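Local coordinates for protein CurD (Moorea producens 3L, PDB 5KP7) that binds 4'-phosphopantetheine and probably acts as a hydroxymethylglutaryl-CoA synthase of the thiolase-like superfamily, at residues Val35-Leu47 with Gln379-Tyr391. The protein carries 3 engineered substitutions. Residues are numbered along the deposited sequence; the frame is centred on the assembly and turned at random.
Sequences VYGGAAQLELRKL and QLADRYSLSMEEY
Arg383 reaches across to the turn at Gly37-Gly38. Its CB lies against the carbonyl of Ala39, and CG comes 3.3 Å from Gly38 O, a buried oxygen with no polar partner in the model. CD touches both that oxygen and Gly37 O; there the chain bends (chi3 -61°), turning NE back to Leu380 O, which it meets on a lone pair at 2.9 Å. NH1 donates to Gly37 O at 3.0 Å, in the carbonyl plane. The guanidinium is sandwiched, with Gln41 CB over one face and Leu380 CD2 over the opposite one, while NH2 goes on to Gln317 O. A leucine in its place would probably leave Gly37 O without its donor and open a gap beside Gln41.

Four residues earlier, in helix 376-381, the Gln379 amide spans the end of strand 29-36: OE1 takes Gly37 N almost straight on (172° at the hydrogen), and NE2 reaches Val35 O from above its carbonyl plane. Beyond Arg383 the backbones run parallel, Gln41 bonding through N to Tyr384 O and through O to Leu386 N. On the Gln41 side of this pairing Ser385 OG donates to Glu43 OE2 at 2.8 Å, and two waters join that hydroxyl to Lys46 NZ, which also bonds Leu386 O. Further on, Leu42 CD2 sits over the face of the Tyr391 ring, a CH-pi contact 3.7 Å from the centroid; the ring's hydroxyl is held by Glu189.

Strand 40-43 is thus the middle of a small three-stranded sheet, with 65-67 antiparallel on one side and 384-385, the short strand linking helices 376-381 and 388-397, parallel on the other; the sheet joins N- and C-terminal family regions, and the following helix, 44-50, brings the side chain of Leu47 to about 8 Å from the bound 4'-phosphopantetheine.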
ATOM      1  N   VAL A  35      -1.984  -5.934 -13.001  1.00 22.68           N
ATOM      2  CA  VAL A  35      -2.103  -6.264 -11.567  1.00 22.68           C
ATOM      3  C   VAL A  35      -2.220  -7.781 -11.403  1.00 22.47           C
ATOM      4  O   VAL A  35      -2.875  -8.428 -12.227  1.00 23.51           O
ATOM      5  CB  VAL A  35      -3.397  -5.626 -11.006  1.00 24.16           C
ATOM      6  CG1 VAL A  35      -3.723  -6.127  -9.596  1.00 24.84           C
ATOM      7  CG2 VAL A  35      -3.298  -4.115 -11.059  1.00 24.46           C
ATOM      8  N   TYR A  36      -1.640  -8.335 -10.338  1.00 21.10           N
ATOM      9  CA  TYR A  36      -1.969  -9.678  -9.882  1.00 21.51           C
ATOM     10  C   TYR A  36      -2.356  -9.581  -8.421  1.00 21.64           C
ATOM     11  O   TYR A  36      -1.512  -9.241  -7.591  1.00 21.20           O
ATOM     12  CB  TYR A  36      -0.822 -10.650 -10.092  1.00 21.69           C
ATOM     13  CG  TYR A  36      -1.105 -12.050  -9.581  1.00 22.18           C
ATOM     14  CD1 TYR A  36      -2.164 -12.807 -10.089  1.00 23.07           C
ATOM     15  CD2 TYR A  36      -0.340 -12.623  -8.584  1.00 21.91           C
ATOM     16  CE1 TYR A  36      -2.429 -14.087  -9.623  1.00 23.67           C
ATOM     17  CE2 TYR A  36      -0.602 -13.911  -8.119  1.00 22.46           C
ATOM     18  CZ  TYR A  36      -1.658 -14.640  -8.640  1.00 23.35           C
ATOM     19  OH  TYR A  36      -1.945 -15.935  -8.226  1.00 24.45           O
ATOM     20  N   GLY A  37      -3.624  -9.874  -8.135  1.00 22.31           N
ATOM     21  CA  GLY A  37      -4.172  -9.765  -6.781  1.00 22.83           C
ATOM     22  C   GLY A  37      -4.322 -11.086  -6.060  1.00 23.26           C
ATOM     23  O   GLY A  37      -5.158 -11.213  -5.150  1.00 23.99           O
ATOM     24  N   GLY A  38      -3.531 -12.062  -6.482  1.00 23.75           N
ATOM     25  CA  GLY A  38      -3.452 -13.375  -5.845  1.00 24.36           C
ATOM     26  C   GLY A  38      -4.450 -14.361  -6.392  1.00 25.73           C
ATOM     27  O   GLY A  38      -5.300 -14.021  -7.233  1.00 26.14           O
ATOM     28  N   ALA A  39      -4.331 -15.602  -5.931  1.00 26.22           N
ATOM     29  CA  ALA A  39      -5.220 -16.678  -6.359  1.00 27.53           C
ATOM     30  C   ALA A  39      -6.330 -16.983  -5.344  1.00 28.21           C
ATOM     31  O   ALA A  39      -7.302 -17.694  -5.655  1.00 29.08           O
ATOM     32  CB  ALA A  39      -4.398 -17.929  -6.622  1.00 28.39           C
ATOM     33  N   ALA A  40      -6.157 -16.480  -4.122  1.00 27.46           N
ATOM     34  CA  ALA A  40      -7.053 -16.785  -3.032  1.00 27.76           C
ATOM     35  C   ALA A  40      -7.146 -15.573  -2.130  1.00 27.28           C
ATOM     36  O   ALA A  40      -6.219 -14.748  -2.071  1.00 26.37           O
ATOM     37  CB  ALA A  40      -6.534 -17.974  -2.248  1.00 27.76           C
ATOM     38  N   GLN A  41      -8.266 -15.469  -1.428  1.00 28.34           N
ATOM     39  CA  GLN A  41      -8.475 -14.375  -0.495  1.00 28.44           C
ATOM     40  C   GLN A  41      -9.267 -14.849   0.721  1.00 29.19           C
ATOM     41  O   GLN A  41      -9.961 -15.848   0.650  1.00 29.69           O
ATOM     42  CB  GLN A  41      -9.186 -13.219  -1.201  1.00 29.41           C
ATOM     43  CG  GLN A  41     -10.540 -13.537  -1.827  1.00 30.96           C
ATOM     44  CD  GLN A  41     -11.730 -13.465  -0.867  1.00 32.99           C
ATOM     45  OE1 GLN A  41     -11.601 -12.993   0.275  1.00 33.79           O
ATOM     46  NE2 GLN A  41     -12.886 -13.918  -1.314  1.00 34.67           N
ATOM     47  N   LEU A  42      -9.123 -14.123   1.826  1.00 29.22           N
ATOM     48  CA  LEU A  42      -9.888 -14.340   3.056  1.00 30.82           C
ATOM     49  C   LEU A  42     -10.771 -13.132   3.310  1.00 32.04           C
ATOM     50  O   LEU A  42     -10.287 -11.989   3.378  1.00 30.84           O
ATOM     51  CB  LEU A  42      -8.973 -14.482   4.258  1.00 30.64           C
ATOM     52  CG  LEU A  42      -9.671 -14.721   5.604  1.00 31.88           C
ATOM     53  CD1 LEU A  42     -10.347 -16.079   5.597  1.00 32.98           C
ATOM     54  CD2 LEU A  42      -8.650 -14.606   6.723  1.00 31.80           C
ATOM     55  N   GLU A  43     -12.046 -13.412   3.531  1.00 34.27           N
ATOM     56  CA  GLU A  43     -13.032 -12.383   3.886  1.00 36.69           C
ATOM     57  C   GLU A  43     -12.846 -12.040   5.351  1.00 36.27           C
ATOM     58  O   GLU A  43     -12.863 -12.920   6.188  1.00 35.82           O
ATOM     59  CB  GLU A  43     -14.442 -12.889   3.568  1.00 40.54           C
ATOM     60  CG  GLU A  43     -14.682 -12.954   2.055  1.00 42.84           C
ATOM     61  CD  GLU A  43     -15.842 -13.832   1.623  1.00 46.88           C
ATOM     62  OE1 GLU A  43     -16.794 -14.041   2.400  1.00 51.22           O
ATOM     63  OE2 GLU A  43     -15.808 -14.310   0.459  1.00 50.62           O
ATOM     64  N   LEU A  44     -12.607 -10.771   5.655  1.00 36.37           N
ATOM     65  CA  LEU A  44     -12.233 -10.407   7.020  1.00 38.05           C
ATOM     66  C   LEU A  44     -13.357 -10.610   8.040  1.00 39.61           C
ATOM     67  O   LEU A  44     -13.062 -10.851   9.194  1.00 39.54           O
ATOM     68  CB  LEU A  44     -11.641  -9.006   7.085  1.00 38.89           C
ATOM     69  CG  LEU A  44     -10.287  -8.950   6.368  1.00 39.19           C
ATOM     70  CD1 LEU A  44      -9.852  -7.507   6.298  1.00 40.48           C
ATOM     71  CD2 LEU A  44      -9.223  -9.827   7.024  1.00 39.08           C
ATOM     72  N   ARG A  45     -14.617 -10.580   7.601  1.00 41.24           N
ATOM     73  CA  ARG A  45     -15.767 -10.987   8.465  1.00 43.73           C
ATOM     74  C   ARG A  45     -15.581 -12.387   9.056  1.00 43.73           C
ATOM     75  O   ARG A  45     -15.950 -12.640  10.198  1.00 44.52           O
ATOM     76  CB  ARG A  45     -17.084 -10.948   7.688  1.00 45.81           C
ATOM     77  CG  ARG A  45     -17.507  -9.546   7.232  1.00 47.33           C
ATOM     78  CD  ARG A  45     -18.999  -9.467   6.987  1.00 50.06           C
ATOM     79  NE  ARG A  45     -19.523  -8.118   6.734  1.00 51.25           N
ATOM     80  CZ  ARG A  45     -20.776  -7.870   6.319  1.00 53.45           C
ATOM     81  NH1 ARG A  45     -21.624  -8.865   6.082  1.00 54.56           N
ATOM     82  NH2 ARG A  45     -21.188  -6.618   6.118  1.00 54.05           N
ATOM     83  N   LYS A  46     -14.997 -13.297   8.289  1.00 42.45           N
ATOM     84  CA  LYS A  46     -14.676 -14.639   8.800  1.00 43.13           C
ATOM     85  C   LYS A  46     -13.618 -14.616   9.908  1.00 43.22           C
ATOM     86  O   LYS A  46     -13.748 -15.352  10.890  1.00 44.23           O
ATOM     87  CB  LYS A  46     -14.237 -15.574   7.670  1.00 42.34           C
ATOM     88  CG  LYS A  46     -15.313 -15.808   6.632  1.00 43.47           C
ATOM     89  CD  LYS A  46     -14.886 -16.833   5.601  1.00 43.49           C
ATOM     90  CE  LYS A  46     -15.734 -16.686   4.359  1.00 44.59           C
ATOM     91  NZ  LYS A  46     -15.462 -17.767   3.396  1.00 45.71           N
ATOM     92  N   LEU A  47     -12.600 -13.763   9.757  1.00 42.82           N
ATOM     93  CA  LEU A  47     -11.567 -13.550  10.783  1.00 43.97           C
ATOM     94  C   LEU A  47     -12.178 -12.940  12.051  1.00 46.63           C
ATOM     95  O   LEU A  47     -11.920 -13.429  13.148  1.00 48.75           O
ATOM     96  CB  LEU A  47     -10.419 -12.665  10.250  1.00 43.01           C
ATOM     97  CG  LEU A  47      -9.180 -12.407  11.127  1.00 43.54           C
ATOM     98  CD1 LEU A  47      -8.420 -13.698  11.323  1.00 43.62           C
ATOM     99  CD2 LEU A  47      -8.220 -11.385  10.524  1.00 43.55           C
ATOM    100  N   GLN A 379     -10.909 -10.261 -12.484  1.00 30.17           N
ATOM    101  CA  GLN A 379      -9.808 -11.079 -11.954  1.00 29.52           C
ATOM    102  C   GLN A 379      -9.973 -11.249 -10.453  1.00 28.59           C
ATOM    103  O   GLN A 379      -9.893 -12.361  -9.937  1.00 27.93           O
ATOM    104  CB  GLN A 379      -8.437 -10.436 -12.242  1.00 30.04           C
ATOM    105  CG  GLN A 379      -7.263 -11.166 -11.593  1.00 30.32           C
ATOM    106  CD  GLN A 379      -5.993 -10.342 -11.401  1.00 30.90           C
ATOM    107  OE1 GLN A 379      -5.227 -10.622 -10.470  1.00 29.93           O
ATOM    108  NE2 GLN A 379      -5.780  -9.303 -12.241  1.00 31.37           N
ATOM    109  N   LEU A 380     -10.234 -10.152  -9.753  1.00 27.77           N
ATOM    110  CA  LEU A 380     -10.337 -10.228  -8.298  1.00 27.68           C
ATOM    111  C   LEU A 380     -11.549 -11.042  -7.874  1.00 29.03           C
ATOM    112  O   LEU A 380     -11.456 -11.835  -6.928  1.00 28.33           O
ATOM    113  CB  LEU A 380     -10.367  -8.833  -7.688  1.00 27.56           C
ATOM    114  CG  LEU A 380      -9.115  -7.995  -7.900  1.00 26.94           C
ATOM    115  CD1 LEU A 380      -9.337  -6.599  -7.354  1.00 27.09           C
ATOM    116  CD2 LEU A 380      -7.889  -8.654  -7.257  1.00 26.80           C
ATOM    117  N   ALA A 381     -12.662 -10.906  -8.608  1.00 30.03           N
ATOM    118  CA  ALA A 381     -13.855 -11.657  -8.263  1.00 31.70           C
ATOM    119  C   ALA A 381     -13.685 -13.170  -8.448  1.00 32.66           C
ATOM    120  O   ALA A 381     -14.422 -13.924  -7.814  1.00 33.84           O
ATOM    121  CB  ALA A 381     -15.073 -11.158  -9.059  1.00 32.80           C
ATOM    122  N   ASP A 382     -12.756 -13.607  -9.306  1.00 32.73           N
ATOM    123  CA  ASP A 382     -12.577 -15.023  -9.629  1.00 34.57           C
ATOM    124  C   ASP A 382     -11.648 -15.777  -8.662  1.00 33.51           C
ATOM    125  O   ASP A 382     -11.476 -16.998  -8.810  1.00 35.05           O
ATOM    126  CB  ASP A 382     -12.090 -15.174 -11.090  1.00 36.79           C
ATOM    127  CG  ASP A 382     -12.199 -16.621 -11.624  1.00 39.84           C
ATOM    128  OD1 ASP A 382     -13.183 -17.313 -11.324  1.00 43.05           O
ATOM    129  OD2 ASP A 382     -11.262 -17.063 -12.319  1.00 44.04           O
ATOM    130  N   ARG A 383     -11.087 -15.098  -7.652  1.00 30.83           N
ATOM    131  CA  ARG A 383     -10.199 -15.769  -6.705  1.00 29.67           C
ATOM    132  C   ARG A 383     -10.966 -16.733  -5.799  1.00 30.52           C
ATOM    133  O   ARG A 383     -12.178 -16.550  -5.532  1.00 30.66           O
ATOM    134  CB  ARG A 383      -9.470 -14.729  -5.832  1.00 28.24           C
ATOM    135  CG  ARG A 383      -8.589 -13.791  -6.656  1.00 27.12           C
ATOM    136  CD  ARG A 383      -8.002 -12.651  -5.832  1.00 26.17           C
ATOM    137  NE  ARG A 383      -9.089 -11.849  -5.279  1.00 26.07           N
ATOM    138  CZ  ARG A 383      -8.961 -10.956  -4.300  1.00 25.63           C
ATOM    139  NH1 ARG A 383      -7.762 -10.695  -3.788  1.00 24.71           N
ATOM    140  NH2 ARG A 383     -10.055 -10.346  -3.826  1.00 25.87           N
ATOM    141  N   TYR A 384     -10.233 -17.718  -5.280  1.00 30.30           N
ATOM    142  CA  TYR A 384     -10.789 -18.688  -4.329  1.00 31.25           C
ATOM    143  C   TYR A 384     -11.053 -18.023  -2.992  1.00 30.98           C
ATOM    144  O   TYR A 384     -10.214 -17.300  -2.479  1.00 29.64           O
ATOM    145  CB  TYR A 384      -9.806 -19.837  -4.137  1.00 31.75           C
ATOM    146  CG  TYR A 384     -10.345 -21.020  -3.368  1.00 32.76           C
ATOM    147  CD1 TYR A 384     -10.189 -21.093  -1.986  1.00 32.71           C
ATOM    148  CD2 TYR A 384     -10.974 -22.068  -4.020  1.00 34.01           C
ATOM    149  CE1 TYR A 384     -10.658 -22.180  -1.271  1.00 34.06           C
ATOM    150  CE2 TYR A 384     -11.448 -23.162  -3.308  1.00 34.69           C
ATOM    151  CZ  TYR A 384     -11.286 -23.205  -1.932  1.00 34.58           C
ATOM    152  OH  TYR A 384     -11.756 -24.296  -1.198  1.00 36.24           O
ATOM    153  N   SER A 385     -12.249 -18.233  -2.448  1.00 32.09           N
ATOM    154  CA  SER A 385     -12.598 -17.647  -1.151  1.00 32.48           C
ATOM    155  C   SER A 385     -12.291 -18.660  -0.052  1.00 32.69           C
ATOM    156  O   SER A 385     -13.020 -19.659   0.063  1.00 33.90           O
ATOM    157  CB  SER A 385     -14.086 -17.280  -1.111  1.00 33.80           C
ATOM    158  OG  SER A 385     -14.364 -16.630   0.118  1.00 34.37           O
ATOM    159  N   LEU A 386     -11.258 -18.403   0.751  1.00 32.40           N
ATOM    160  CA  LEU A 386     -10.814 -19.339   1.797  1.00 32.94           C
ATOM    161  C   LEU A 386     -11.778 -19.408   2.983  1.00 34.26           C
ATOM    162  O   LEU A 386     -12.294 -18.389   3.415  1.00 33.33           O
ATOM    163  CB  LEU A 386      -9.471 -18.915   2.375  1.00 32.06           C
ATOM    164  CG  LEU A 386      -8.273 -18.937   1.420  1.00 31.04           C
ATOM    165  CD1 LEU A 386      -7.120 -18.172   2.031  1.00 30.16           C
ATOM    166  CD2 LEU A 386      -7.859 -20.366   1.103  1.00 31.52           C
ATOM    167  N   SER A 387     -11.976 -20.611   3.514  1.00 36.23           N
ATOM    168  CA  SER A 387     -12.592 -20.760   4.832  1.00 37.77           C
ATOM    169  C   SER A 387     -11.536 -20.433   5.875  1.00 38.43           C
ATOM    170  O   SER A 387     -10.315 -20.401   5.603  1.00 35.64           O
ATOM    171  CB  SER A 387     -13.100 -22.178   5.051  1.00 38.81           C
ATOM    172  OG  SER A 387     -12.027 -23.094   5.129  1.00 38.56           O
ATOM    173  N   MET A 388     -11.994 -20.208   7.096  1.00 39.65           N
ATOM    174  CA  MET A 388     -11.050 -19.939   8.179  1.00 40.86           C
ATOM    175  C   MET A 388     -10.173 -21.183   8.472  1.00 40.46           C
ATOM    176  O   MET A 388      -8.988 -21.052   8.817  1.00 40.04           O
ATOM    177  CB  MET A 388     -11.830 -19.461   9.413  1.00 43.10           C
ATOM    178  CG  MET A 388     -11.024 -18.639  10.372  1.00 44.15           C
ATOM    179  SD  MET A 388     -10.233 -17.160   9.719  1.00 45.10           S
ATOM    180  CE  MET A 388      -8.948 -17.021  10.949  1.00 44.18           C
ATOM    181  N   GLU A 389     -10.744 -22.370   8.297  1.00 41.18           N
ATOM    182  CA  GLU A 389     -10.010 -23.626   8.421  1.00 42.33           C
ATOM    183  C   GLU A 389      -8.874 -23.741   7.389  1.00 39.46           C
ATOM    184  O   GLU A 389      -7.751 -24.127   7.730  1.00 38.07           O
ATOM    185  CB  GLU A 389     -10.964 -24.811   8.269  1.00 45.93           C
ATOM    186  CG  GLU A 389     -10.318 -26.177   8.429  1.00 49.36           C
ATOM    187  CD  GLU A 389     -11.330 -27.314   8.486  1.00 53.96           C
ATOM    188  OE1 GLU A 389     -12.352 -27.184   9.203  1.00 57.92           O
ATOM    189  OE2 GLU A 389     -11.097 -28.355   7.824  1.00 57.44           O
ATOM    190  N   GLU A 390      -9.183 -23.418   6.139  1.00 37.75           N
ATOM    191  CA  GLU A 390      -8.173 -23.416   5.075  1.00 35.75           C
ATOM    192  C   GLU A 390      -7.086 -22.386   5.352  1.00 34.38           C
ATOM    193  O   GLU A 390      -5.903 -22.684   5.203  1.00 32.63           O
ATOM    194  CB  GLU A 390      -8.819 -23.180   3.718  1.00 35.92           C
ATOM    195  CG  GLU A 390      -9.581 -24.379   3.185  1.00 36.33           C
ATOM    196  CD  GLU A 390     -10.530 -24.048   2.052  1.00 36.87           C
ATOM    197  OE1 GLU A 390     -11.106 -22.937   2.047  1.00 36.68           O
ATOM    198  OE2 GLU A 390     -10.693 -24.891   1.141  1.00 38.10           O
ATOM    199  N   TYR A 391      -7.489 -21.183   5.768  1.00 33.64           N
ATOM    200  CA  TYR A 391      -6.545 -20.108   6.077  1.00 32.94           C
ATOM    201  C   TYR A 391      -5.567 -20.528   7.173  1.00 32.90           C
ATOM    202  O   TYR A 391      -4.360 -20.351   7.041  1.00 30.76           O
ATOM    203  CB  TYR A 391      -7.287 -18.818   6.461  1.00 32.83           C
ATOM    204  CG  TYR A 391      -6.421 -17.696   7.002  1.00 32.59           C
ATOM    205  CD1 TYR A 391      -5.601 -16.937   6.161  1.00 31.88           C
ATOM    206  CD2 TYR A 391      -6.423 -17.373   8.354  1.00 33.03           C
ATOM    207  CE1 TYR A 391      -4.827 -15.901   6.659  1.00 31.80           C
ATOM    208  CE2 TYR A 391      -5.639 -16.345   8.861  1.00 33.06           C
ATOM    209  CZ  TYR A 391      -4.855 -15.598   8.015  1.00 32.77           C
ATOM    210  OH  TYR A 391      -4.076 -14.583   8.534  1.00 33.44           O
TER
HETATM  211  O   HOH W   1     -13.220 -14.460  -4.018  1.00 43.18           O
HETATM  212  O   HOH W   2     -13.058 -15.933   2.580  1.00 34.25           O
HETATM  213  O   HOH W   3     -16.763 -17.790   1.055  1.00 67.63           O